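Local coordinates for pyruvate kinase (Toxoplasma gondii, PDB 3GG8), which catalyses the last step of glycolysis, transferring a phosphoryl group from phosphoenolpyruvate to ADP to give pyruvate and ATP, at residues I435-A440 against V454-V459. Numbering follows the deposited sequence.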
ATOM      1  N   ILE C 435      -9.584  12.703  22.588  1.00 34.66           N
ATOM      2  CA  ILE C 435      -9.738  14.053  22.053  1.00 34.56           C
ATOM      3  C   ILE C 435     -10.399  14.919  23.124  1.00 34.75           C
ATOM      4  O   ILE C 435     -11.439  14.552  23.658  1.00 34.93           O
ATOM      5  CB  ILE C 435     -10.587  14.066  20.742  1.00 34.87           C
ATOM      6  CG1 ILE C 435     -10.009  13.082  19.705  1.00 34.80           C
ATOM      7  CG2 ILE C 435     -10.700  15.482  20.168  1.00 33.90           C
ATOM      8  CD1 ILE C 435     -11.019  12.661  18.634  1.00 34.30           C
ATOM      9  N   LEU C 436      -9.765  16.038  23.473  1.00 34.78           N
ATOM     10  CA  LEU C 436     -10.391  17.013  24.341  1.00 34.67           C
ATOM     11  C   LEU C 436     -10.766  18.233  23.506  1.00 34.38           C
ATOM     12  O   LEU C 436      -9.906  18.988  23.055  1.00 34.19           O
ATOM     13  CB  LEU C 436      -9.480  17.366  25.522  1.00 34.98           C
ATOM     14  CG  LEU C 436      -9.910  18.439  26.539  1.00 35.05           C
ATOM     15  CD1 LEU C 436     -11.249  18.150  27.242  1.00 33.90           C
ATOM     16  CD2 LEU C 436      -8.780  18.624  27.574  1.00 35.16           C
ATOM     17  N   ALA C 437     -12.060  18.368  23.258  1.00 33.83           N
ATOM     18  CA  ALA C 437     -12.605  19.497  22.532  1.00 34.11           C
ATOM     19  C   ALA C 437     -12.785  20.693  23.466  1.00 34.21           C
ATOM     20  O   ALA C 437     -13.467  20.592  24.497  1.00 34.55           O
ATOM     21  CB  ALA C 437     -13.917  19.112  21.898  1.00 33.38           C
ATOM     22  N   LEU C 438     -12.169  21.820  23.105  1.00 34.75           N
ATOM     23  CA  LEU C 438     -12.248  23.067  23.896  1.00 34.68           C
ATOM     24  C   LEU C 438     -13.044  24.104  23.132  1.00 34.98           C
ATOM     25  O   LEU C 438     -12.774  24.354  21.951  1.00 35.76           O
ATOM     26  CB  LEU C 438     -10.855  23.605  24.211  1.00 34.90           C
ATOM     27  CG  LEU C 438      -9.865  22.642  24.890  1.00 36.12           C
ATOM     28  CD1 LEU C 438      -8.445  23.174  24.776  1.00 36.02           C
ATOM     29  CD2 LEU C 438     -10.234  22.397  26.354  1.00 37.32           C
ATOM     30  N   SER C 439     -14.031  24.701  23.795  1.00 34.23           N
ATOM     31  CA  SER C 439     -14.975  25.572  23.114  1.00 34.00           C
ATOM     32  C   SER C 439     -15.565  26.610  24.067  1.00 33.37           C
ATOM     33  O   SER C 439     -15.777  26.343  25.245  1.00 33.71           O
ATOM     34  CB  SER C 439     -16.087  24.730  22.478  1.00 33.83           C
ATOM     35  OG  SER C 439     -16.854  25.481  21.556  1.00 34.41           O
ATOM     36  N   ALA C 440     -15.833  27.801  23.559  1.00 32.61           N
ATOM     37  CA  ALA C 440     -16.485  28.802  24.392  1.00 32.21           C
ATOM     38  C   ALA C 440     -17.994  28.697  24.225  1.00 32.07           C
ATOM     39  O   ALA C 440     -18.751  29.262  25.006  1.00 32.06           O
ATOM     40  CB  ALA C 440     -15.978  30.203  24.054  1.00 31.96           C
ATOM     41  N   VAL C 454     -14.489  11.834  21.824  1.00 36.36           N
ATOM     42  CA  VAL C 454     -14.420  13.208  22.296  1.00 36.61           C
ATOM     43  C   VAL C 454     -14.907  13.325  23.737  1.00 36.87           C
ATOM     44  O   VAL C 454     -15.950  12.790  24.077  1.00 36.59           O
ATOM     45  CB  VAL C 454     -15.244  14.165  21.366  1.00 36.18           C
ATOM     46  CG1 VAL C 454     -15.317  15.593  21.932  1.00 36.90           C
ATOM     47  CG2 VAL C 454     -14.634  14.203  19.982  1.00 35.65           C
ATOM     48  N   THR C 455     -14.115  13.979  24.594  1.00 37.74           N
ATOM     49  CA  THR C 455     -14.670  14.589  25.799  1.00 38.23           C
ATOM     50  C   THR C 455     -14.504  16.107  25.689  1.00 38.28           C
ATOM     51  O   THR C 455     -13.817  16.618  24.812  1.00 38.64           O
ATOM     52  CB  THR C 455     -14.102  14.053  27.131  1.00 38.45           C
ATOM     53  OG1 THR C 455     -12.791  14.576  27.351  1.00 38.95           O
ATOM     54  CG2 THR C 455     -14.092  12.521  27.169  1.00 39.22           C
ATOM     55  N   THR C 456     -15.135  16.828  26.588  1.00 38.25           N
ATOM     56  CA  THR C 456     -15.428  18.205  26.319  1.00 38.24           C
ATOM     57  C   THR C 456     -14.999  19.032  27.523  1.00 37.90           C
ATOM     58  O   THR C 456     -15.058  18.551  28.641  1.00 37.19           O
ATOM     59  CB  THR C 456     -16.930  18.277  25.953  1.00 38.93           C
ATOM     60  OG1 THR C 456     -17.102  18.752  24.603  1.00 40.66           O
ATOM     61  CG2 THR C 456     -17.749  19.024  26.948  1.00 37.61           C
ATOM     62  N   MET C 457     -14.477  20.237  27.275  1.00 38.17           N
ATOM     63  CA  MET C 457     -14.236  21.223  28.332  1.00 38.43           C
ATOM     64  C   MET C 457     -14.652  22.611  27.819  1.00 38.87           C
ATOM     65  O   MET C 457     -14.033  23.141  26.885  1.00 38.66           O
ATOM     66  CB  MET C 457     -12.761  21.211  28.771  1.00 38.00           C
ATOM     67  CG  MET C 457     -12.400  22.120  29.938  0.50 38.02           C
ATOM     68  SD  MET C 457     -10.624  22.096  30.332  0.50 38.81           S
ATOM     69  CE  MET C 457     -10.539  23.436  31.511  0.50 38.04           C
ATOM     70  N   GLN C 458     -15.689  23.199  28.428  1.00 39.33           N
ATOM     71  CA  GLN C 458     -16.069  24.577  28.102  1.00 39.67           C
ATOM     72  C   GLN C 458     -15.024  25.564  28.599  1.00 39.53           C
ATOM     73  O   GLN C 458     -14.438  25.396  29.666  1.00 39.95           O
ATOM     74  CB  GLN C 458     -17.467  24.961  28.608  1.00 39.62           C
ATOM     75  CG  GLN C 458     -17.982  26.275  27.972  1.00 40.54           C
ATOM     76  CD  GLN C 458     -19.389  26.683  28.384  1.00 40.54           C
ATOM     77  OE1 GLN C 458     -20.277  25.846  28.520  1.00 42.43           O
ATOM     78  NE2 GLN C 458     -19.603  27.987  28.542  1.00 40.66           N
ATOM     79  N   VAL C 459     -14.810  26.608  27.815  1.00 39.47           N
ATOM     80  CA  VAL C 459     -13.728  27.544  28.043  1.00 39.13           C
ATOM     81  C   VAL C 459     -14.328  28.963  27.923  1.00 39.15           C
ATOM     82  O   VAL C 459     -15.335  29.140  27.233  1.00 39.11           O
ATOM     83  CB  VAL C 459     -12.586  27.184  27.035  1.00 39.32           C
ATOM     84  CG1 VAL C 459     -12.471  28.182  25.883  1.00 39.63           C
ATOM     85  CG2 VAL C 459     -11.286  26.952  27.748  1.00 38.40           C
TER
HETATM   86  O   HOH W   1     -18.148  30.378  27.437  1.00 42.03           O
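Met457 lays its CB against both Leu436 CD1 and Leu438 CD2, at 3.7 Å from each, on one face of a parallel pair of strands. With CG anti to the backbone N (chi1 -176°) and every later torsion extended, the unbranched chain of Met457 runs out beside Leu438, pointing the same way, and its SD passes 4.0 Å from Leu438 CD2. Leu436 instead crosses at a slant, one methyl leaning over to the neighbouring strand. On the other face, Val454 splits its methyls, CG1 resting on Ala437 CB at 3.8 Å and CG2 on the branched Ile435, while the single methyl of Ala437 probably allows helix 421-427 to pack close, with Ala423 against it.

Between the two faces the backbones are joined by hydrogen bonds, from Thr455 N to Ile435 O (2.9 Å) through to Val459 N to Ser439 O (2.8 Å). Ser439 N reaches Met457 O only weakly, at 3.5 Å. Just beyond, a water joins Ala440 O, Val459 O and Gln458 NE2; the extended Gln458 also offers OE1 to Arg95, so both ends of its amide are held.

Strand 454-458 forms the edge of the sheet in the alpha/beta domain, while 435-439 also pairs with 412-416. Helix 442-447 makes the beta-alpha-beta crossover and, with helix 421-427, covers the Ala437 face; helix 465-478 packs on Leu438 and Met457 opposite.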